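Local atomic coordinates of VAO-type flavoprotein oxidase VAO615 (Myceliophthora thermophila, PDB entry 6F72), a protein that is probably an oxidoreductase of unknown substrate that carries bicovalently bound FAD and, once reduced, reacts rapidly with molecular oxygen. Residues G214-G219 / T389-H394; K177-I182 / Y207-S212; N429-D434 / D507-G512; F333-N338 / I418-V423. All blocks are in the same frame, centred on the assembly; numbering follows the deposited sequence.

How the contacts relate
From the N terminus, contact 2 closes first: a loop of 24 residues runs out from strand 179-186 and back to helix 203-212, both in the FAD-binding region. Contact 1 opens just after it and joins strand 215-216 of that region to helix 391-399, far along the chain; the two contacts touch through H215 and A210. Contact 4 starts inside the long loop of contact 1 and ends beyond it, so these two cross; it ties the end of helix 316-335 to the junction of strand 412-419 and helix 420-424. Contact 3 follows in series, from helix 426-439 to the end of helix 488-508, and packs against contact 4 around L422.

Contact 1. Residues G214-G219 / T389-H394; sequences GHRIVG and TNYYDH
The guanidinium of R216 and the phenol ring of Y391 do not stack: their planes stand 65° apart, and the two side chains meet obliquely through their aliphatic parts. CG of R216 rests 3.6 Å from CB of Y391. An arginine suits this buried place because its methylenes pack on the tyrosine while its charged end is paired elsewhere, in a salt bridge to D299 and hydrogen bonds to Y244 and G300; D299 OD1 also accepts from Y391 N, so one carboxylate oxygen takes both the guanidinium and the backbone N-H at the helix start. With CG anti to the backbone N (chi1 178°), the tyrosine ring runs past the arginine. Y391 OH donates at 2.6 Å to a water, which donates to I217 O at 2.9 Å and accepts from G219 N at 3.0 Å, joining the tyrosine to two backbone groups. N390 starts the helix as its N-cap, its OD1 accepting from D393 N in a nearly straight bond of 2.8 Å. Strand 215-216 pairs with strand 288-298, and V302 of strand 302-310 touches both R216 and Y391; helix 391-399 thus lies where the FAD-binding region meets the seven-stranded sheet, with Y392 reaching helix 203-212.

Contact 2. Residues K177-I182 / Y207-S212; sequences KSTKFI and YAMANS. With NAG (2-acetamido-2-deoxy-beta-D-glucopyranose), chain H.
T179 begins the contact with M209, its CB 3.7 Å from M209 CG, the two side chains lying alongside with opposed headings. The hydroxyl is on the same side: T179 OG1 also lies 3.7 Å from M209 CG, so the methionine meets the threonine at its branch point. A small beta-branched residue that is part polar fits this strand start, which is exposed to solvent. K180 points the other way, as alternation along a strand requires, and offers only its backbone; its carbonyl carbon is 3.8 Å from M209 CE. At F181 the side chain returns to the helix side. M209 CE sits 3.6 Å from F181 N and 3.7 Å from F181 CB, near the plane of the ring and at its edge. Methionine can serve both neighbours because its chain leaves anti to the backbone nitrogen and then bends (chi2 -98°), bringing the terminal methyl against the strand. Further along the helix, N211 carries an N-linked sugar through a 1.5 Å bond from N211 ND2 to C1 of the NAG, and S212 OG donates to M209 O at 2.7 Å. Strand and helix run in roughly the same direction, their axes 29° apart. M209 also touches A195 of strand 193-198, so helix 203-212 lies on the antiparallel sheet just after the hairpin 179-186/193-198, within the PCMH-type FAD-binding region.

Contact 3. Residues N429-D434 / D507-G512; sequences NAVVTD and DAATPG. With NAG (2-acetamido-2-deoxy-beta-D-glucopyranose), chain G.
V431 and A509 meet where helix 426-439 passes the end of helix 488-508, and the valine reaches over with a single branch. Its CG1, set anti to the backbone nitrogen (chi1 175°), points at the other segment and lies 3.3 Å from A509 O and 3.9 Å from A509 CB. One methyl therefore touches both the carbonyl and the side chain of the alanine. The short alanine suits the spot, since the backbones come close here, with the CA atoms of V431 and A509 only 6.0 Å apart. The next residue, V432, uses its other branch: CG2 meets CG2 of T510 at 4.0 Å, the two side chains set nearly perpendicular so that methyl faces methyl. Threonine serves two purposes at this point, because its methyl joins the apolar contact while OG1 is bonded to M506 O and to R416. No hydrogen bond links the segments, so the contact rests on close fit. Within helix 426-439, T433 gives both its backbone N and its OG1 to N429 O, from opposite faces of that carbonyl's plane, with OG1 at 2.9 Å. The acetamido methyl of a NAG closes one side: its C8 lies 3.4 Å from V431 O and 4.0 Å from A509 CB. The sugar is the one carried by N438, a glycosylated asparagine on the same helix. The arrangement is a simple packing of a helix flank on the C-terminal region of helix 488-508, beside the glycan of N438.

Contact 4. Residues F333-N338 / I418-V423; sequences FLDGGN and IPRSLV
R420 and D335 carry this contact, with L334 a lesser third partner. The two charged side chains reach toward each other from their separate segments and join in a salt bridge, R420 NH2 to D335 OD1 at 2.7 Å. The hydrogen bond within it is weak, for the N-H to oxygen angle is only 120°. Both carboxylate oxygens lie near the same nitrogen, D335 OD2 standing 3.1 Å from R420 NH2, so the pair is not a bidentate one using two nitrogens. Reach is what suits arginine here: the backbones are far apart, 10.7 Å between the CA atoms of L334 and R420, and the long chain spans the gap, its bend at chi3 (-134°) turning the guanidinium toward the acid. D335 OD1 is shared with S454, and R420 NH2 has a further, weak bond to P331 O, so both charged ends have second partners. L334 adds a distant van der Waals approach, its CB 4.5 Å from R420 NH2, while its apolar packing is on M473. Just past D335 the chain turns away: G337, with positive phi, forms a Schellman motif ending helix 316-335, a backbone shape that glycine adopts without strain. N338 ND2 then bonds F333 O at 2.7 Å, tying the turn back to the helix. On the other segment P419 ends strand 412-419 and is at once the N-cap of helix 420-424. The contact is thus a salt bridge between the capped C-terminal end of one helix and the first turn of another, at the edge strand of the seven-stranded antiparallel sheet.

Contact 1. Residues G214-G219 / T389-H394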
# COMPACT_ATOMS: atom_id res chain seq x y z
N GLY A 214 -14.48 -2.01 -21.23
CA GLY A 214 -13.63 -2.90 -22.03
C GLY A 214 -12.15 -2.62 -21.85
O GLY A 214 -11.37 -2.78 -22.79
N HIS A 215 -11.76 -2.23 -20.63
CA HIS A 215 -10.38 -1.84 -20.29
C HIS A 215 -9.84 -2.45 -18.97
O HIS A 215 -10.61 -2.96 -18.14
CB HIS A 215 -10.26 -0.31 -20.24
CG HIS A 215 -10.57 0.36 -21.54
ND1 HIS A 215 -11.78 0.95 -21.80
CD2 HIS A 215 -9.83 0.51 -22.67
CE1 HIS A 215 -11.78 1.44 -23.03
NE2 HIS A 215 -10.60 1.19 -23.58
N ARG A 216 -8.51 -2.39 -18.81
CA ARG A 216 -7.81 -2.76 -17.57
C ARG A 216 -7.16 -1.52 -16.99
O ARG A 216 -6.76 -0.61 -17.73
CB ARG A 216 -6.70 -3.78 -17.87
CG ARG A 216 -7.14 -5.02 -18.64
CD ARG A 216 -5.96 -5.64 -19.37
NE ARG A 216 -6.35 -6.87 -20.07
CZ ARG A 216 -5.62 -7.49 -21.00
NH1 ARG A 216 -4.44 -7.00 -21.36
NH2 ARG A 216 -6.08 -8.59 -21.56
N ILE A 217 -7.09 -1.46 -15.66
CA ILE A 217 -6.30 -0.44 -14.96
C ILE A 217 -5.27 -1.10 -14.02
O ILE A 217 -5.55 -2.15 -13.42
CB ILE A 217 -7.18 0.60 -14.20
CG1 ILE A 217 -6.32 1.78 -13.70
CG2 ILE A 217 -7.96 -0.07 -13.07
CD1 ILE A 217 -7.09 2.99 -13.21
N VAL A 218 -4.11 -0.46 -13.90
CA VAL A 218 -3.02 -0.91 -13.02
C VAL A 218 -3.33 -0.58 -11.55
O VAL A 218 -3.34 0.59 -11.13
CB VAL A 218 -1.65 -0.33 -13.48
CG1 VAL A 218 -0.53 -0.72 -12.53
CG2 VAL A 218 -1.33 -0.79 -14.90
N GLY A 219 -3.54 -1.64 -10.77
CA GLY A 219 -3.86 -1.51 -9.36
C GLY A 219 -3.42 -2.71 -8.55
O GLY A 219 -2.99 -3.73 -9.11
N THR A 389 -11.98 -14.58 -19.86
CA THR A 389 -12.48 -13.73 -20.95
C THR A 389 -11.94 -12.31 -20.86
O THR A 389 -11.68 -11.66 -21.87
CB THR A 389 -14.02 -13.68 -20.94
OG1 THR A 389 -14.53 -15.01 -20.75
CG2 THR A 389 -14.58 -13.11 -22.25
N ASN A 390 -11.75 -11.84 -19.62
CA ASN A 390 -11.35 -10.48 -19.34
C ASN A 390 -10.42 -10.46 -18.13
O ASN A 390 -10.20 -11.50 -17.50
CB ASN A 390 -12.59 -9.62 -19.10
CG ASN A 390 -13.46 -10.17 -17.99
OD1 ASN A 390 -13.21 -9.92 -16.81
ND2 ASN A 390 -14.46 -10.95 -18.36
N TYR A 391 -9.90 -9.28 -17.80
CA TYR A 391 -9.02 -9.14 -16.64
C TYR A 391 -9.72 -9.25 -15.30
O TYR A 391 -9.20 -9.92 -14.40
CB TYR A 391 -8.25 -7.82 -16.69
CG TYR A 391 -7.34 -7.60 -15.50
CD1 TYR A 391 -6.31 -8.49 -15.19
CD2 TYR A 391 -7.52 -6.48 -14.68
CE1 TYR A 391 -5.48 -8.28 -14.10
CE2 TYR A 391 -6.69 -6.25 -13.60
CZ TYR A 391 -5.67 -7.15 -13.31
OH TYR A 391 -4.86 -6.91 -12.23
N TYR A 392 -10.88 -8.59 -15.16
CA TYR A 392 -11.67 -8.59 -13.93
C TYR A 392 -11.89 -10.02 -13.45
O TYR A 392 -11.56 -10.34 -12.30
CB TYR A 392 -13.01 -7.85 -14.13
CG TYR A 392 -13.81 -7.58 -12.85
CD1 TYR A 392 -14.60 -8.58 -12.26
CD2 TYR A 392 -13.80 -6.30 -12.25
CE1 TYR A 392 -15.34 -8.32 -11.11
CE2 TYR A 392 -14.53 -6.04 -11.10
CZ TYR A 392 -15.30 -7.06 -10.53
OH TYR A 392 -16.02 -6.82 -9.38
N ASP A 393 -12.38 -10.88 -14.35
CA ASP A 393 -12.58 -12.31 -14.08
C ASP A 393 -11.34 -13.02 -13.61
O ASP A 393 -11.40 -13.77 -12.64
CB ASP A 393 -13.12 -13.03 -15.31
CG ASP A 393 -14.57 -12.73 -15.56
OD1 ASP A 393 -15.17 -11.91 -14.82
OD2 ASP A 393 -15.12 -13.33 -16.51
N HIS A 394 -10.22 -12.78 -14.31
CA HIS A 394 -8.91 -13.34 -13.92
C HIS A 394 -8.52 -12.91 -12.51
O HIS A 394 -8.16 -13.76 -11.69
CB HIS A 394 -7.83 -12.94 -14.92
CG HIS A 394 -6.43 -13.22 -14.45
ND1 HIS A 394 -5.83 -14.45 -14.61
CD2 HIS A 394 -5.52 -12.43 -13.84
CE1 HIS A 394 -4.61 -14.40 -14.12
NE2 HIS A 394 -4.39 -13.19 -13.64
O HOH W 1 -4.52 -4.31 -11.86

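Contact 2. Residues K177-I182 / Y207-S212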
# COMPACT_ATOMS: atom_id res chain seq x y z
N LYS A 177 -15.54 9.42 -4.57
CA LYS A 177 -15.67 8.19 -5.37
C LYS A 177 -16.00 8.37 -6.86
O LYS A 177 -16.22 7.37 -7.56
CB LYS A 177 -16.72 7.26 -4.74
CG LYS A 177 -16.43 6.80 -3.32
CD LYS A 177 -15.59 5.55 -3.31
CE LYS A 177 -15.69 4.84 -1.96
NZ LYS A 177 -14.44 4.03 -1.79
N SER A 178 -16.01 9.61 -7.34
CA SER A 178 -16.30 9.90 -8.76
C SER A 178 -15.39 9.10 -9.70
O SER A 178 -14.22 8.89 -9.41
CB SER A 178 -16.13 11.39 -9.05
OG SER A 178 -14.74 11.70 -8.96
N THR A 179 -15.97 8.61 -10.79
CA THR A 179 -15.21 7.94 -11.85
C THR A 179 -15.66 8.48 -13.22
O THR A 179 -16.87 8.63 -13.49
CB THR A 179 -15.37 6.41 -11.81
OG1 THR A 179 -16.73 6.07 -12.04
CG2 THR A 179 -14.96 5.85 -10.45
N LYS A 180 -14.70 8.75 -14.09
CA LYS A 180 -14.98 9.40 -15.36
C LYS A 180 -14.17 8.74 -16.46
O LYS A 180 -12.93 8.75 -16.42
CB LYS A 180 -14.68 10.90 -15.23
CG LYS A 180 -15.14 11.78 -16.38
CD LYS A 180 -14.79 13.22 -16.04
CE LYS A 180 -14.57 14.07 -17.28
NZ LYS A 180 -15.87 14.34 -17.95
N PHE A 181 -14.87 8.13 -17.43
CA PHE A 181 -14.24 7.53 -18.59
C PHE A 181 -13.92 8.58 -19.64
O PHE A 181 -14.82 9.27 -20.13
CB PHE A 181 -15.09 6.40 -19.20
CG PHE A 181 -14.49 5.78 -20.44
CD1 PHE A 181 -13.29 5.06 -20.38
CD2 PHE A 181 -15.13 5.92 -21.68
CE1 PHE A 181 -12.74 4.49 -21.53
CE2 PHE A 181 -14.58 5.35 -22.83
CZ PHE A 181 -13.38 4.64 -22.76
N ILE A 182 -12.64 8.69 -19.96
CA ILE A 182 -12.15 9.58 -21.02
C ILE A 182 -11.71 8.72 -22.20
O ILE A 182 -10.64 8.09 -22.17
CB ILE A 182 -11.01 10.52 -20.52
CG1 ILE A 182 -11.46 11.33 -19.30
CG2 ILE A 182 -10.54 11.44 -21.63
CD1 ILE A 182 -10.33 11.88 -18.45
N TYR A 207 -11.59 -1.35 -10.82
CA TYR A 207 -11.71 -2.53 -11.68
C TYR A 207 -13.10 -2.70 -12.28
O TYR A 207 -13.21 -3.05 -13.45
CB TYR A 207 -11.31 -3.82 -10.96
CG TYR A 207 -9.88 -3.87 -10.46
CD1 TYR A 207 -8.88 -3.06 -11.03
CD2 TYR A 207 -9.52 -4.73 -9.42
CE1 TYR A 207 -7.58 -3.09 -10.56
CE2 TYR A 207 -8.21 -4.77 -8.95
CZ TYR A 207 -7.25 -3.95 -9.52
OH TYR A 207 -5.95 -3.99 -9.07
N ALA A 208 -14.14 -2.47 -11.46
CA ALA A 208 -15.52 -2.46 -11.94
C ALA A 208 -15.71 -1.41 -13.04
O ALA A 208 -16.32 -1.69 -14.08
CB ALA A 208 -16.51 -2.24 -10.79
N MET A 209 -15.14 -0.22 -12.82
CA MET A 209 -15.24 0.90 -13.75
C MET A 209 -14.48 0.65 -15.06
O MET A 209 -15.02 0.89 -16.15
CB MET A 209 -14.78 2.20 -13.07
CG MET A 209 -14.89 3.44 -13.93
SD MET A 209 -13.31 3.86 -14.69
CE MET A 209 -13.86 4.97 -15.99
N ALA A 210 -13.24 0.17 -14.95
CA ALA A 210 -12.45 -0.16 -16.13
C ALA A 210 -13.08 -1.30 -16.93
O ALA A 210 -13.19 -1.18 -18.15
CB ALA A 210 -11.00 -0.49 -15.75
N ASN A 211 -13.50 -2.37 -16.25
CA ASN A 211 -14.13 -3.51 -16.92
C ASN A 211 -15.34 -3.11 -17.77
O ASN A 211 -15.50 -3.60 -18.89
CB ASN A 211 -14.53 -4.63 -15.94
CG ASN A 211 -15.33 -5.71 -16.62
OD1 ASN A 211 -14.77 -6.61 -17.26
ND2 ASN A 211 -16.66 -5.62 -16.52
N SER A 212 -16.19 -2.23 -17.22
CA SER A 212 -17.45 -1.84 -17.86
C SER A 212 -17.23 -1.14 -19.21
O SER A 212 -18.15 -1.09 -20.03
CB SER A 212 -18.29 -0.96 -16.94
OG SER A 212 -17.63 0.25 -16.64
C1 NAG H . -17.61 -6.51 -17.16
C2 NAG H . -18.83 -7.21 -16.54
C3 NAG H . -19.76 -7.86 -17.58
C4 NAG H . -20.04 -6.96 -18.80
C5 NAG H . -18.71 -6.49 -19.39
C6 NAG H . -18.93 -5.56 -20.59
C7 NAG H . -18.54 -8.09 -14.25
C8 NAG H . -18.07 -9.28 -13.46
N2 NAG H . -18.43 -8.23 -15.58
O3 NAG H . -21.01 -8.20 -16.96
O4 NAG H . -20.85 -7.66 -19.77
O5 NAG H . -17.99 -5.79 -18.36
O6 NAG H . -17.82 -4.66 -20.75
O7 NAG H . -18.98 -7.09 -13.70

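Contact 3. Residues N429-D434 / D507-G512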
# COMPACT_ATOMS: atom_id res chain seq x y z
N ASN A 429 22.22 -15.46 -6.42
CA ASN A 429 20.94 -16.16 -6.27
C ASN A 429 20.90 -17.16 -5.10
O ASN A 429 19.84 -17.39 -4.49
CB ASN A 429 20.53 -16.87 -7.56
CG ASN A 429 19.03 -17.13 -7.63
OD1 ASN A 429 18.24 -16.36 -7.08
ND2 ASN A 429 18.63 -18.21 -8.30
N ALA A 430 22.06 -17.75 -4.80
CA ALA A 430 22.22 -18.63 -3.65
C ALA A 430 21.99 -17.84 -2.36
O ALA A 430 21.25 -18.30 -1.49
CB ALA A 430 23.58 -19.30 -3.66
N VAL A 431 22.59 -16.65 -2.27
CA VAL A 431 22.35 -15.72 -1.14
C VAL A 431 20.85 -15.36 -1.01
O VAL A 431 20.30 -15.42 0.10
CB VAL A 431 23.24 -14.45 -1.23
CG1 VAL A 431 22.89 -13.45 -0.13
CG2 VAL A 431 24.72 -14.83 -1.16
N VAL A 432 20.21 -15.03 -2.13
CA VAL A 432 18.76 -14.75 -2.16
C VAL A 432 17.98 -15.95 -1.60
O VAL A 432 17.15 -15.79 -0.70
CB VAL A 432 18.25 -14.35 -3.58
CG1 VAL A 432 16.73 -14.16 -3.60
CG2 VAL A 432 18.92 -13.07 -4.05
N THR A 433 18.28 -17.15 -2.12
CA THR A 433 17.65 -18.39 -1.66
C THR A 433 17.88 -18.62 -0.16
O THR A 433 16.93 -18.90 0.57
CB THR A 433 18.08 -19.61 -2.49
OG1 THR A 433 17.80 -19.36 -3.87
CG2 THR A 433 17.33 -20.87 -2.07
N ASP A 434 19.12 -18.44 0.30
CA ASP A 434 19.46 -18.55 1.72
C ASP A 434 18.71 -17.55 2.62
O ASP A 434 18.38 -17.89 3.77
CB ASP A 434 20.98 -18.49 1.96
CG ASP A 434 21.73 -19.65 1.30
OD1 ASP A 434 21.14 -20.71 1.02
OD2 ASP A 434 22.94 -19.48 1.06
N ASP A 507 18.01 -6.75 3.67
CA ASP A 507 18.78 -5.72 2.96
C ASP A 507 20.16 -6.22 2.56
O ASP A 507 20.54 -6.15 1.39
CB ASP A 507 18.95 -4.47 3.84
CG ASP A 507 17.67 -3.68 4.01
OD1 ASP A 507 16.60 -4.08 3.49
OD2 ASP A 507 17.74 -2.65 4.71
N ALA A 508 20.89 -6.74 3.53
CA ALA A 508 22.24 -7.27 3.34
C ALA A 508 22.30 -8.43 2.34
O ALA A 508 23.30 -8.58 1.61
CB ALA A 508 22.83 -7.69 4.69
N ALA A 509 21.24 -9.25 2.30
CA ALA A 509 21.19 -10.40 1.37
C ALA A 509 20.94 -10.03 -0.09
O ALA A 509 21.05 -10.89 -0.99
CB ALA A 509 20.18 -11.42 1.83
N THR A 510 20.59 -8.76 -0.34
CA THR A 510 20.19 -8.31 -1.67
C THR A 510 20.77 -6.92 -2.04
O THR A 510 20.02 -5.95 -2.16
CB THR A 510 18.65 -8.33 -1.83
OG1 THR A 510 18.05 -7.65 -0.71
CG2 THR A 510 18.09 -9.77 -1.94
N PRO A 511 22.11 -6.82 -2.24
CA PRO A 511 22.72 -5.51 -2.54
C PRO A 511 22.21 -4.97 -3.86
O PRO A 511 21.98 -5.74 -4.79
CB PRO A 511 24.23 -5.82 -2.61
CG PRO A 511 24.39 -7.14 -1.95
CD PRO A 511 23.13 -7.89 -2.25
N GLY A 512 22.01 -3.65 -3.92
CA GLY A 512 21.47 -2.97 -5.13
C GLY A 512 19.95 -2.93 -5.19
O GLY A 512 19.37 -2.29 -6.07
C1 NAG G . 20.98 -16.98 7.41
C2 NAG G . 21.75 -15.71 6.99
C3 NAG G . 23.18 -15.61 7.56
C4 NAG G . 23.31 -16.14 9.00
C5 NAG G . 22.71 -17.55 9.06
C6 NAG G . 22.86 -18.23 10.42
C7 NAG G . 21.24 -14.70 4.78
C8 NAG G . 21.40 -14.90 3.30
N2 NAG G . 21.77 -15.67 5.54
O3 NAG G . 23.63 -14.25 7.54
O4 NAG G . 24.67 -16.09 9.45
O5 NAG G . 21.31 -17.45 8.73
O6 NAG G . 21.98 -17.61 11.37
O7 NAG G . 20.68 -13.70 5.22

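Contact 4. Residues F333-N338 / I418-V423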
# COMPACT_ATOMS: atom_id res chain seq x y z
N PHE A 333 9.72 -14.93 -19.07
CA PHE A 333 8.29 -14.94 -18.77
C PHE A 333 7.80 -13.53 -18.46
O PHE A 333 6.77 -13.10 -18.96
CB PHE A 333 8.03 -15.91 -17.62
CG PHE A 333 6.60 -15.96 -17.15
CD1 PHE A 333 5.65 -16.73 -17.83
CD2 PHE A 333 6.21 -15.27 -16.00
CE1 PHE A 333 4.33 -16.79 -17.37
CE2 PHE A 333 4.89 -15.33 -15.54
CZ PHE A 333 3.95 -16.10 -16.22
N LEU A 334 8.57 -12.80 -17.64
CA LEU A 334 8.24 -11.42 -17.27
C LEU A 334 8.40 -10.42 -18.41
O LEU A 334 7.58 -9.50 -18.54
CB LEU A 334 9.06 -10.97 -16.08
CG LEU A 334 8.99 -11.80 -14.79
CD1 LEU A 334 9.96 -11.20 -13.81
CD2 LEU A 334 7.59 -11.87 -14.19
N ASP A 335 9.45 -10.60 -19.23
CA ASP A 335 9.71 -9.77 -20.42
C ASP A 335 8.63 -9.89 -21.50
O ASP A 335 8.54 -9.03 -22.38
CB ASP A 335 11.08 -10.09 -21.03
CG ASP A 335 12.25 -9.69 -20.13
OD1 ASP A 335 12.09 -8.78 -19.28
OD2 ASP A 335 13.34 -10.28 -20.28
N GLY A 336 7.86 -10.97 -21.46
CA GLY A 336 6.75 -11.20 -22.38
C GLY A 336 5.45 -10.54 -21.93
O GLY A 336 4.42 -10.74 -22.57
N GLY A 337 5.50 -9.78 -20.84
CA GLY A 337 4.35 -9.06 -20.30
C GLY A 337 3.57 -9.77 -19.20
O GLY A 337 2.50 -9.32 -18.82
N ASN A 338 4.14 -10.86 -18.68
CA ASN A 338 3.48 -11.74 -17.71
C ASN A 338 4.02 -11.56 -16.30
O ASN A 338 5.08 -10.95 -16.12
CB ASN A 338 3.65 -13.20 -18.12
CG ASN A 338 3.42 -13.44 -19.59
OD1 ASN A 338 2.30 -13.35 -20.08
ND2 ASN A 338 4.49 -13.76 -20.31
N ILE A 418 13.99 -6.78 -5.30
CA ILE A 418 15.16 -7.62 -5.58
C ILE A 418 15.56 -7.49 -7.07
O ILE A 418 14.79 -7.91 -7.95
CB ILE A 418 14.91 -9.10 -5.18
CG1 ILE A 418 14.50 -9.19 -3.69
CG2 ILE A 418 16.13 -9.96 -5.47
CD1 ILE A 418 14.06 -10.57 -3.20
N PRO A 419 16.75 -6.91 -7.36
CA PRO A 419 17.27 -6.78 -8.74
C PRO A 419 17.33 -8.11 -9.50
O PRO A 419 17.67 -9.14 -8.92
CB PRO A 419 18.70 -6.26 -8.54
CG PRO A 419 18.72 -5.63 -7.20
CD PRO A 419 17.58 -6.19 -6.38
N ARG A 420 16.98 -8.07 -10.78
CA ARG A 420 17.15 -9.20 -11.71
C ARG A 420 18.57 -9.79 -11.74
O ARG A 420 18.73 -11.02 -11.82
CB ARG A 420 16.77 -8.77 -13.12
CG ARG A 420 16.52 -9.93 -14.08
CD ARG A 420 16.48 -9.42 -15.51
NE ARG A 420 15.35 -10.00 -16.24
CZ ARG A 420 14.22 -9.36 -16.53
NH1 ARG A 420 14.03 -8.10 -16.18
NH2 ARG A 420 13.26 -10.00 -17.19
N SER A 421 19.58 -8.93 -11.65
CA SER A 421 20.99 -9.36 -11.77
C SER A 421 21.42 -10.28 -10.61
O SER A 421 22.27 -11.14 -10.79
CB SER A 421 21.93 -8.16 -11.89
OG SER A 421 21.65 -7.22 -10.86
N LEU A 422 20.80 -10.09 -9.45
CA LEU A 422 21.03 -10.96 -8.29
C LEU A 422 20.52 -12.38 -8.53
O LEU A 422 21.24 -13.35 -8.25
CB LEU A 422 20.46 -10.36 -7.00
CG LEU A 422 21.12 -9.09 -6.47
CD1 LEU A 422 20.34 -8.58 -5.28
CD2 LEU A 422 22.60 -9.25 -6.10
N VAL A 423 19.32 -12.48 -9.09
CA VAL A 423 18.67 -13.76 -9.38
C VAL A 423 19.34 -14.53 -10.54
O VAL A 423 19.50 -15.75 -10.47
CB VAL A 423 17.18 -13.55 -9.70
CG1 VAL A 423 16.53 -14.86 -10.12
CG2 VAL A 423 16.44 -12.95 -8.51